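Local coordinates for M152 protein (Murid herpesvirus 1, PDB 4G59) that probably serves viral immune evasion as an MHC class I-like glycoprotein that keeps host MHC class I molecules and RAE-1 ligands from the surface of infected cells, at residues D20-F25 / E98-F103; K102-E107 / L163-W168; I211-G216 / F248-S253. One frame throughout, in Å; residues are numbered along the deposited sequence.

Contact 1: residues D20-F25 / E98-F103; sequences DLTATF and EYRCKF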
loop_
_atom_site.group_PDB
_atom_site.type_symbol
_atom_site.label_atom_id
_atom_site.label_comp_id
_atom_site.label_asym_id
_atom_site.label_seq_id
_atom_site.Cartn_x
_atom_site.Cartn_y
_atom_site.Cartn_z
ATOM N N ASP B 20 6.984 16.312 -21.066
ATOM C CA ASP B 20 7.584 16.729 -19.801
ATOM C C ASP B 20 7.773 15.522 -18.919
ATOM O O ASP B 20 7.275 15.485 -17.795
ATOM C CB ASP B 20 6.735 17.797 -19.105
ATOM C CG ASP B 20 6.762 19.113 -19.840
ATOM O OD1 ASP B 20 7.142 19.110 -21.029
ATOM O OD2 ASP B 20 6.410 20.147 -19.236
ATOM N N LEU B 21 8.472 14.529 -19.463
ATOM C CA LEU B 21 8.581 13.229 -18.831
ATOM C C LEU B 21 9.278 13.389 -17.488
ATOM O O LEU B 21 10.273 14.116 -17.363
ATOM C CB LEU B 21 9.298 12.222 -19.743
ATOM C CG LEU B 21 9.293 10.753 -19.298
ATOM C CD1 LEU B 21 9.226 9.804 -20.455
ATOM C CD2 LEU B 21 10.529 10.433 -18.484
ATOM N N THR B 22 8.703 12.748 -16.475
ATOM C CA THR B 22 9.215 12.833 -15.116
ATOM C C THR B 22 9.116 11.465 -14.451
ATOM O O THR B 22 8.029 11.008 -14.100
ATOM C CB THR B 22 8.469 13.896 -14.299
ATOM O OG1 THR B 22 8.436 15.125 -15.040
ATOM C CG2 THR B 22 9.174 14.128 -12.972
ATOM N N ALA B 23 10.267 10.817 -14.305
ATOM C CA ALA B 23 10.354 9.484 -13.701
ATOM C C ALA B 23 10.580 9.582 -12.206
ATOM O O ALA B 23 11.472 10.310 -11.765
ATOM C CB ALA B 23 11.483 8.688 -14.330
ATOM N N THR B 24 9.792 8.839 -11.430
ATOM C CA THR B 24 9.987 8.785 -9.983
ATOM C C THR B 24 10.616 7.454 -9.581
ATOM O O THR B 24 10.009 6.393 -9.806
ATOM C CB THR B 24 8.663 8.980 -9.237
ATOM O OG1 THR B 24 8.188 10.306 -9.474
ATOM C CG2 THR B 24 8.863 8.825 -7.741
ATOM N N PHE B 25 11.822 7.499 -8.994
ATOM C CA PHE B 25 12.494 6.283 -8.536
ATOM C C PHE B 25 12.278 6.171 -7.041
ATOM O O PHE B 25 12.713 7.058 -6.279
ATOM C CB PHE B 25 13.989 6.336 -8.832
ATOM C CG PHE B 25 14.329 6.347 -10.302
ATOM C CD1 PHE B 25 14.736 5.189 -10.939
ATOM C CD2 PHE B 25 14.239 7.518 -11.054
ATOM C CE1 PHE B 25 15.046 5.185 -12.286
ATOM C CE2 PHE B 25 14.550 7.512 -12.416
ATOM C CZ PHE B 25 14.946 6.341 -13.027
ATOM N N GLU B 98 12.561 8.995 -2.250
ATOM C CA GLU B 98 11.849 9.209 -3.500
ATOM C C GLU B 98 12.602 10.217 -4.369
ATOM O O GLU B 98 12.777 11.378 -3.969
ATOM C CB GLU B 98 10.475 9.748 -3.169
ATOM C CG GLU B 98 9.520 9.799 -4.309
ATOM C CD GLU B 98 8.095 9.829 -3.817
ATOM O OE1 GLU B 98 7.764 9.016 -2.918
ATOM O OE2 GLU B 98 7.327 10.677 -4.321
ATOM N N TYR B 99 13.062 9.778 -5.542
ATOM C CA TYR B 99 13.714 10.674 -6.494
ATOM C C TYR B 99 12.776 11.005 -7.652
ATOM O O TYR B 99 12.498 10.151 -8.493
ATOM C CB TYR B 99 14.986 10.033 -7.047
ATOM C CG TYR B 99 16.026 9.691 -6.000
ATOM C CD1 TYR B 99 17.096 10.545 -5.739
ATOM C CD2 TYR B 99 15.938 8.513 -5.278
ATOM C CE1 TYR B 99 18.056 10.217 -4.780
ATOM C CE2 TYR B 99 16.872 8.181 -4.339
ATOM C CZ TYR B 99 17.934 9.026 -4.087
ATOM O OH TYR B 99 18.858 8.659 -3.138
ATOM N N ARG B 100 12.273 12.234 -7.702
ATOM C CA ARG B 100 11.415 12.616 -8.812
ATOM C C ARG B 100 12.265 13.370 -9.830
ATOM O O ARG B 100 12.669 14.512 -9.576
ATOM C CB ARG B 100 10.247 13.464 -8.333
ATOM C CG ARG B 100 9.191 13.675 -9.394
ATOM C CD ARG B 100 7.867 14.130 -8.790
ATOM N NE ARG B 100 7.044 14.853 -9.756
ATOM C CZ ARG B 100 7.229 16.134 -10.055
ATOM N NH1 ARG B 100 8.209 16.814 -9.468
ATOM N NH2 ARG B 100 6.448 16.735 -10.939
ATOM N N CYS B 101 12.556 12.732 -10.968
ATOM C CA CYS B 101 13.530 13.299 -11.916
ATOM C C CYS B 101 12.948 13.661 -13.276
ATOM O O CYS B 101 12.257 12.851 -13.893
ATOM C CB CYS B 101 14.703 12.340 -12.145
ATOM S SG CYS B 101 15.665 11.902 -10.688
ATOM N N LYS B 102 13.241 14.884 -13.727
ATOM C CA LYS B 102 13.081 15.282 -15.127
ATOM C C LYS B 102 14.426 15.059 -15.807
ATOM O O LYS B 102 15.464 15.450 -15.263
ATOM C CB LYS B 102 12.741 16.761 -15.201
ATOM C CG LYS B 102 11.450 17.103 -15.897
ATOM C CD LYS B 102 11.024 18.499 -15.485
ATOM C CE LYS B 102 9.790 18.974 -16.224
ATOM N NZ LYS B 102 10.058 19.240 -17.673
ATOM N N PHE B 103 14.424 14.444 -16.985
ATOM C CA PHE B 103 15.664 14.160 -17.692
ATOM C C PHE B 103 16.172 15.303 -18.586
ATOM O O PHE B 103 17.389 15.521 -18.687
ATOM C CB PHE B 103 15.520 12.873 -18.501
ATOM C CG PHE B 103 15.316 11.648 -17.653
ATOM C CD1 PHE B 103 16.114 11.410 -16.547
ATOM C CD2 PHE B 103 14.313 10.741 -17.957
ATOM C CE1 PHE B 103 15.914 10.279 -15.765
ATOM C CE2 PHE B 103 14.109 9.612 -17.185
ATOM C CZ PHE B 103 14.904 9.379 -16.087
#
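Ala23 and Cys101 face each other as an antiparallel hydrogen-bonded pair in the tightly paired middle of this contact. Cys101 N reaches Ala23 O at 2.8 Å with a nearly straight bond, 171° at the hydrogen. The return bond from Ala23 N to Cys101 O is more bent, at 133°. Phe25 and Tyr99 form a second such pair, with Tyr99 N to Phe25 O at 2.8 Å. Between them, Thr24 CA gives a CA-H...O contact to Tyr99 O.

The face with Ala23 and Phe25 is buried and apolar. Phe103 runs along it: its CD2 meets Leu21 CD2 at 3.8 Å, and its CZ meets Ala23 CB at 3.9 Å. The rim of the Phe103 ring then comes to the rim of Phe25.

The face with Thr24 and Arg100 is the more solvent-open one: both threonines are buried, but Arg100 is exposed. Thr22 CG2 lies over one face of the Arg100 guanidinium, beside the extended chain. Chi1 of -50° sets Thr22 OG1 anti to the carbonyl carbon and leaves the CG2 methyl anti to the backbone N, where it touches Arg100 CG at 3.6 Å. Thr22 OG1 donates to Asp20 O and so holds the loop end. At that solvent end, the carboxylate of exposed Asp20 and the ammonium of Lys102 lie alongside, with OD2 4.1 Å from NZ, too far for a salt bridge.

Tyr99 OH is hydrogen-bonded to Gln77 OE1 and Ser152 N, and Cys101 is disulfide-linked to Cys108. Strands 34-40 and 106-114 flank the pair within one antiparallel sheet. Helix 161-178 covers Leu21 and Phe103, while helix 154-158 packs on Tyr99 and Cys101.

Contact 2: residues K102-E107 / L163-W168; sequences KFVPFE and LLQKRW
Phe103 and Gln165 are brought together by two different torsions. CG of Phe103 is anti to its carbonyl carbon (chi1 -65°), which sends the ring toward the helix. Gln165 has CG anti to the backbone N and then bends at chi2 (81°), which turns its amide back to the base of the Phe103 side chain. There OE1 of Gln165 comes within 3.3 Å of Phe103 CB. OE1 lies in the plane of the Phe103 ring, at the edge, and the amide stands almost perpendicular to that plane. This is a van der Waals approach, and no hydrogen bond crosses between the two segments.

Leu164 approaches from over one face of the same ring. Its CB sits 3.7 Å from the centroid of the Phe103 ring, close to the ring normal, and makes a CH-pi contact. Leu164 CD1 follows at the rim, 3.6 Å from Phe103 CE1. Farther along the helix, Trp168 CD1 is 4.2 Å from Phe103 CE2, a lighter touch. Trp168 itself is held by its NE1 bond to Glu70.

Val104 completes the contact on the outer side. Its CG2 packs against the amide of Gln165, 3.8 Å from CD. Val104 is exposed, whereas Phe103, Leu164 and Trp168 are buried.

Phe103 stands at a hairpin turn. Lys102 and Glu107 close it through two backbone bonds, and the peptide before Pro105 is cis. A helix lying across an antiparallel sheet, with an aromatic next to a hairpin turn that reaches it, fits the helix-on-sheet platform of MHC class I-like proteins, to whose family this region belongs.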
loop_
_atom_site.group_PDB
_atom_site.type_symbol
_atom_site.label_atom_id
_atom_site.label_comp_id
_atom_site.label_asym_id
_atom_site.label_seq_id
_atom_site.Cartn_x
_atom_site.Cartn_y
_atom_site.Cartn_z
ATOM N N LYS B 102 13.241 14.884 -13.727
ATOM C CA LYS B 102 13.081 15.282 -15.127
ATOM C C LYS B 102 14.426 15.059 -15.807
ATOM O O LYS B 102 15.464 15.450 -15.263
ATOM C CB LYS B 102 12.741 16.761 -15.201
ATOM C CG LYS B 102 11.450 17.103 -15.897
ATOM C CD LYS B 102 11.024 18.499 -15.485
ATOM C CE LYS B 102 9.790 18.974 -16.224
ATOM N NZ LYS B 102 10.058 19.240 -17.673
ATOM N N PHE B 103 14.424 14.444 -16.985
ATOM C CA PHE B 103 15.664 14.160 -17.692
ATOM C C PHE B 103 16.172 15.303 -18.586
ATOM O O PHE B 103 17.389 15.521 -18.687
ATOM C CB PHE B 103 15.520 12.873 -18.501
ATOM C CG PHE B 103 15.316 11.648 -17.653
ATOM C CD1 PHE B 103 16.114 11.410 -16.547
ATOM C CD2 PHE B 103 14.313 10.741 -17.957
ATOM C CE1 PHE B 103 15.914 10.279 -15.765
ATOM C CE2 PHE B 103 14.109 9.612 -17.185
ATOM C CZ PHE B 103 14.904 9.379 -16.087
ATOM N N VAL B 104 15.260 16.005 -19.261
ATOM C CA VAL B 104 15.633 17.165 -20.078
ATOM C C VAL B 104 14.680 18.353 -19.833
ATOM O O VAL B 104 13.481 18.282 -20.125
ATOM C CB VAL B 104 15.770 16.828 -21.597
ATOM C CG1 VAL B 104 16.785 15.713 -21.827
ATOM C CG2 VAL B 104 14.447 16.429 -22.195
ATOM N N PRO B 105 15.199 19.431 -19.221
ATOM C CA PRO B 105 16.548 19.544 -18.648
ATOM C C PRO B 105 16.665 18.701 -17.378
ATOM O O PRO B 105 15.698 18.662 -16.622
ATOM C CB PRO B 105 16.648 21.027 -18.260
ATOM C CG PRO B 105 15.419 21.699 -18.809
ATOM C CD PRO B 105 14.388 20.635 -18.977
ATOM N N PHE B 106 17.811 18.062 -17.141
ATOM C CA PHE B 106 17.971 17.223 -15.958
ATOM C C PHE B 106 17.708 17.935 -14.634
ATOM O O PHE B 106 18.299 18.965 -14.344
ATOM C CB PHE B 106 19.344 16.561 -15.889
ATOM C CG PHE B 106 19.420 15.506 -14.830
ATOM C CD1 PHE B 106 19.013 14.212 -15.114
ATOM C CD2 PHE B 106 19.827 15.816 -13.538
ATOM C CE1 PHE B 106 19.036 13.228 -14.146
ATOM C CE2 PHE B 106 19.861 14.840 -12.549
ATOM C CZ PHE B 106 19.461 13.536 -12.860
ATOM N N GLU B 107 16.829 17.356 -13.827
ATOM C CA GLU B 107 16.505 17.916 -12.526
ATOM C C GLU B 107 15.866 16.872 -11.608
ATOM O O GLU B 107 14.917 16.179 -12.003
ATOM C CB GLU B 107 15.566 19.112 -12.679
ATOM C CG GLU B 107 15.251 19.814 -11.374
ATOM C CD GLU B 107 14.367 21.020 -11.579
ATOM O OE1 GLU B 107 13.775 21.133 -12.680
ATOM O OE2 GLU B 107 14.268 21.851 -10.644
ATOM N N LEU B 163 19.865 9.011 -22.380
ATOM C CA LEU B 163 19.573 7.604 -22.661
ATOM C C LEU B 163 18.304 7.203 -21.927
ATOM O O LEU B 163 17.499 6.434 -22.455
ATOM C CB LEU B 163 20.734 6.695 -22.263
ATOM C CG LEU B 163 20.469 5.195 -22.125
ATOM C CD1 LEU B 163 19.849 4.605 -23.387
ATOM C CD2 LEU B 163 21.754 4.478 -21.812
ATOM N N LEU B 164 18.137 7.744 -20.716
ATOM C CA LEU B 164 16.962 7.480 -19.893
ATOM C C LEU B 164 15.729 8.161 -20.475
ATOM O O LEU B 164 14.649 7.569 -20.521
ATOM C CB LEU B 164 17.195 7.932 -18.441
ATOM C CG LEU B 164 18.183 7.125 -17.601
ATOM C CD1 LEU B 164 18.525 7.841 -16.304
ATOM C CD2 LEU B 164 17.605 5.757 -17.314
ATOM N N GLN B 165 15.889 9.401 -20.921
ATOM C CA GLN B 165 14.795 10.116 -21.561
ATOM C C GLN B 165 14.284 9.305 -22.750
ATOM O O GLN B 165 13.079 9.174 -22.953
ATOM C CB GLN B 165 15.249 11.502 -22.025
ATOM C CG GLN B 165 14.244 12.221 -22.914
ATOM C CD GLN B 165 13.128 12.891 -22.130
ATOM O OE1 GLN B 165 13.218 13.096 -20.909
ATOM N NE2 GLN B 165 12.063 13.243 -22.832
ATOM N N LYS B 166 15.199 8.730 -23.519
ATOM C CA LYS B 166 14.784 7.970 -24.687
ATOM C C LYS B 166 14.045 6.704 -24.264
ATOM O O LYS B 166 12.953 6.411 -24.770
ATOM C CB LYS B 166 15.981 7.603 -25.550
ATOM C CG LYS B 166 15.601 7.046 -26.893
ATOM C CD LYS B 166 16.806 6.470 -27.600
ATOM C CE LYS B 166 16.478 6.080 -29.024
ATOM N NZ LYS B 166 17.185 4.829 -29.402
ATOM N N ARG B 167 14.632 5.963 -23.330
ATOM C CA ARG B 167 14.062 4.686 -22.932
ATOM C C ARG B 167 12.695 4.866 -22.275
ATOM O O ARG B 167 11.753 4.114 -22.570
ATOM C CB ARG B 167 15.015 3.901 -22.027
ATOM C CG ARG B 167 14.364 2.704 -21.378
ATOM C CD ARG B 167 15.351 1.634 -20.966
ATOM N NE ARG B 167 16.351 2.140 -20.037
ATOM C CZ ARG B 167 17.656 1.944 -20.174
ATOM N NH1 ARG B 167 18.105 1.245 -21.204
ATOM N NH2 ARG B 167 18.502 2.446 -19.285
ATOM N N TRP B 168 12.570 5.871 -21.410
ATOM C CA TRP B 168 11.303 6.056 -20.704
ATOM C C TRP B 168 10.232 6.744 -21.552
ATOM O O TRP B 168 9.041 6.549 -21.324
ATOM C CB TRP B 168 11.524 6.698 -19.326
ATOM C CG TRP B 168 12.205 5.714 -18.438
ATOM C CD1 TRP B 168 13.549 5.576 -18.245
ATOM C CD2 TRP B 168 11.581 4.668 -17.685
ATOM N NE1 TRP B 168 13.797 4.521 -17.400
ATOM C CE2 TRP B 168 12.607 3.948 -17.040
ATOM C CE3 TRP B 168 10.256 4.279 -17.485
ATOM C CZ2 TRP B 168 12.343 2.845 -16.215
ATOM C CZ3 TRP B 168 9.993 3.187 -16.659
ATOM C CH2 TRP B 168 11.031 2.480 -16.040
#

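Contact 3: residues I211-G216 / F248-S253; sequences ISLANG and FAFVIS
The ring of Phe250 carries Leu213 CD1 over the centre of one face. The methyl is 3.8 Å from the ring centroid and only 12° off the normal, a CH-pi contact. Ile211 CD1 comes to the same ring obliquely, 4.4 Å from Phe250 CD1. The ring of Phe248 meets the same CD1 methyl of Leu213 at a slant. The second Leu213 methyl, CD2, touches Phe248 CB at 4.1 Å. Leu213 therefore fits between two aromatic residues of the other segment.

Farther along, Ile211 and Ile252 lie side by side and point the same way. With CG1 of Ile211 anti to its backbone N (chi1 180°), the chain reaches out so that CD1 packs on Ile252 CG1 at 3.9 Å. These residues share the buried face with Phe250 and Leu213. Ser212 and Val251 point to the other face, which is partly exposed.

The backbones pair antiparallel. Val251 N and Ser212 O are joined at 2.6 Å, and Ser212 N returns a bond to Val251 O. Ala214 N then donates to Ala249 O at 2.8 Å from within a type I turn that runs from Leu213 to Gly216. A water bridges the segments there, accepting from Asn215 N and Ala249 N.

Strand 210-213 is the outermost strand of its sheet on this side, with 258-264 next to 250-253 on the other. A glycan on Asn210 touches Ser253. The buried face meets strands 196-203 and 231-238 of a second sheet. Two antiparallel sheets packed through such apolar rows are consistent with an immunoglobulin-like beta sandwich, as in the alpha3 domain of MHC class I proteins.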
loop_
_atom_site.group_PDB
_atom_site.type_symbol
_atom_site.label_atom_id
_atom_site.label_comp_id
_atom_site.label_asym_id
_atom_site.label_seq_id
_atom_site.Cartn_x
_atom_site.Cartn_y
_atom_site.Cartn_z
ATOM N N ILE B 211 -10.688 5.865 -9.318
ATOM C CA ILE B 211 -12.019 5.300 -9.178
ATOM C C ILE B 211 -12.740 6.028 -8.033
ATOM O O ILE B 211 -12.176 6.210 -6.949
ATOM C CB ILE B 211 -11.947 3.784 -8.944
ATOM C CG1 ILE B 211 -13.330 3.182 -8.792
ATOM C CG2 ILE B 211 -11.143 3.452 -7.724
ATOM C CD1 ILE B 211 -13.327 1.669 -9.087
ATOM N N SER B 212 -13.965 6.472 -8.292
ATOM C CA SER B 212 -14.750 7.187 -7.306
ATOM C C SER B 212 -16.215 6.938 -7.658
ATOM O O SER B 212 -16.502 6.316 -8.690
ATOM C CB SER B 212 -14.412 8.679 -7.333
ATOM O OG SER B 212 -14.866 9.287 -8.534
ATOM N N LEU B 213 -17.135 7.388 -6.805
ATOM C CA LEU B 213 -18.568 7.179 -7.046
ATOM C C LEU B 213 -19.179 8.468 -7.562
ATOM O O LEU B 213 -18.775 9.549 -7.145
ATOM C CB LEU B 213 -19.280 6.758 -5.761
ATOM C CG LEU B 213 -20.484 5.832 -5.881
ATOM C CD1 LEU B 213 -19.996 4.446 -6.266
ATOM C CD2 LEU B 213 -21.284 5.796 -4.568
ATOM N N ALA B 214 -20.172 8.355 -8.442
ATOM C CA ALA B 214 -20.680 9.510 -9.185
ATOM C C ALA B 214 -21.211 10.628 -8.298
ATOM O O ALA B 214 -21.028 11.809 -8.600
ATOM C CB ALA B 214 -21.741 9.076 -10.174
ATOM N N ASN B 215 -21.882 10.262 -7.211
ATOM C CA ASN B 215 -22.501 11.271 -6.359
ATOM C C ASN B 215 -21.588 11.781 -5.248
ATOM O O ASN B 215 -22.016 12.577 -4.419
ATOM C CB ASN B 215 -23.844 10.773 -5.795
ATOM C CG ASN B 215 -23.677 9.762 -4.670
ATOM O OD1 ASN B 215 -22.634 9.114 -4.537
ATOM N ND2 ASN B 215 -24.712 9.622 -3.849
ATOM N N GLY B 216 -20.338 11.318 -5.219
ATOM C CA GLY B 216 -19.366 11.855 -4.280
ATOM C C GLY B 216 -19.155 11.071 -2.992
ATOM O O GLY B 216 -18.193 11.323 -2.246
ATOM N N PHE B 248 -26.417 4.147 -7.834
ATOM C CA PHE B 248 -25.049 4.625 -7.731
ATOM C C PHE B 248 -24.318 4.234 -9.003
ATOM O O PHE B 248 -24.736 3.322 -9.725
ATOM C CB PHE B 248 -24.358 3.971 -6.535
ATOM C CG PHE B 248 -24.313 2.474 -6.622
ATOM C CD1 PHE B 248 -23.245 1.829 -7.229
ATOM C CD2 PHE B 248 -25.343 1.711 -6.108
ATOM C CE1 PHE B 248 -23.213 0.464 -7.311
ATOM C CE2 PHE B 248 -25.307 0.347 -6.187
ATOM C CZ PHE B 248 -24.247 -0.275 -6.792
ATOM N N ALA B 249 -23.216 4.914 -9.281
ATOM C CA ALA B 249 -22.347 4.452 -10.351
ATOM C C ALA B 249 -20.909 4.679 -9.974
ATOM O O ALA B 249 -20.557 5.716 -9.395
ATOM C CB ALA B 249 -22.675 5.134 -11.673
ATOM N N PHE B 250 -20.075 3.693 -10.287
ATOM C CA PHE B 250 -18.644 3.869 -10.097
ATOM C C PHE B 250 -18.122 4.594 -11.316
ATOM O O PHE B 250 -18.490 4.256 -12.439
ATOM C CB PHE B 250 -17.963 2.510 -9.965
ATOM C CG PHE B 250 -18.260 1.808 -8.661
ATOM C CD1 PHE B 250 -17.450 2.005 -7.566
ATOM C CD2 PHE B 250 -19.344 0.947 -8.542
ATOM C CE1 PHE B 250 -17.708 1.362 -6.361
ATOM C CE2 PHE B 250 -19.621 0.297 -7.327
ATOM C CZ PHE B 250 -18.800 0.504 -6.239
ATOM N N VAL B 251 -17.282 5.601 -11.106
ATOM C CA VAL B 251 -16.614 6.269 -12.221
ATOM C C VAL B 251 -15.130 5.961 -12.157
ATOM O O VAL B 251 -14.490 6.148 -11.116
ATOM C CB VAL B 251 -16.838 7.791 -12.230
ATOM C CG1 VAL B 251 -16.157 8.420 -13.450
ATOM C CG2 VAL B 251 -18.317 8.095 -12.253
ATOM N N ILE B 252 -14.607 5.460 -13.275
ATOM C CA ILE B 252 -13.204 5.108 -13.393
ATOM C C ILE B 252 -12.624 6.025 -14.440
ATOM O O ILE B 252 -13.084 6.034 -15.581
ATOM C CB ILE B 252 -13.052 3.666 -13.861
ATOM C CG1 ILE B 252 -13.688 2.713 -12.856
ATOM C CG2 ILE B 252 -11.603 3.320 -13.997
ATOM C CD1 ILE B 252 -13.807 1.267 -13.359
ATOM N N SER B 253 -11.631 6.816 -14.067
ATOM C CA SER B 253 -11.095 7.789 -14.998
ATOM C C SER B 253 -9.595 7.623 -15.233
ATOM O O SER B 253 -8.839 7.272 -14.332
ATOM C CB SER B 253 -11.408 9.192 -14.514
ATOM O OG SER B 253 -10.554 9.519 -13.452
HETATM O O HOH W 1 -23.007 7.470 -7.295
#

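Overall arrangement
From the N terminus, 20-25 enters the large sheet early. Contact 1 closes a loop of 72 residues, which includes helix 68-89, when 98-103 arrives beside it. Contact 2 opens on that same strand end, sharing Lys102 and Phe103, and closes 55 residues later on helix 161-178. The two follow in sequence and also touch: Leu21 CD1 is 3.4 Å from Trp168 O. Together they bind sheet and helix of the MHC-like platform. Contact 3 closes a later, helix-free loop of 31 residues in the beta sandwich. Its centre is about 30 Å from that of contact 1, on the opposite side of the chain's centre. No contact nests in or crosses another.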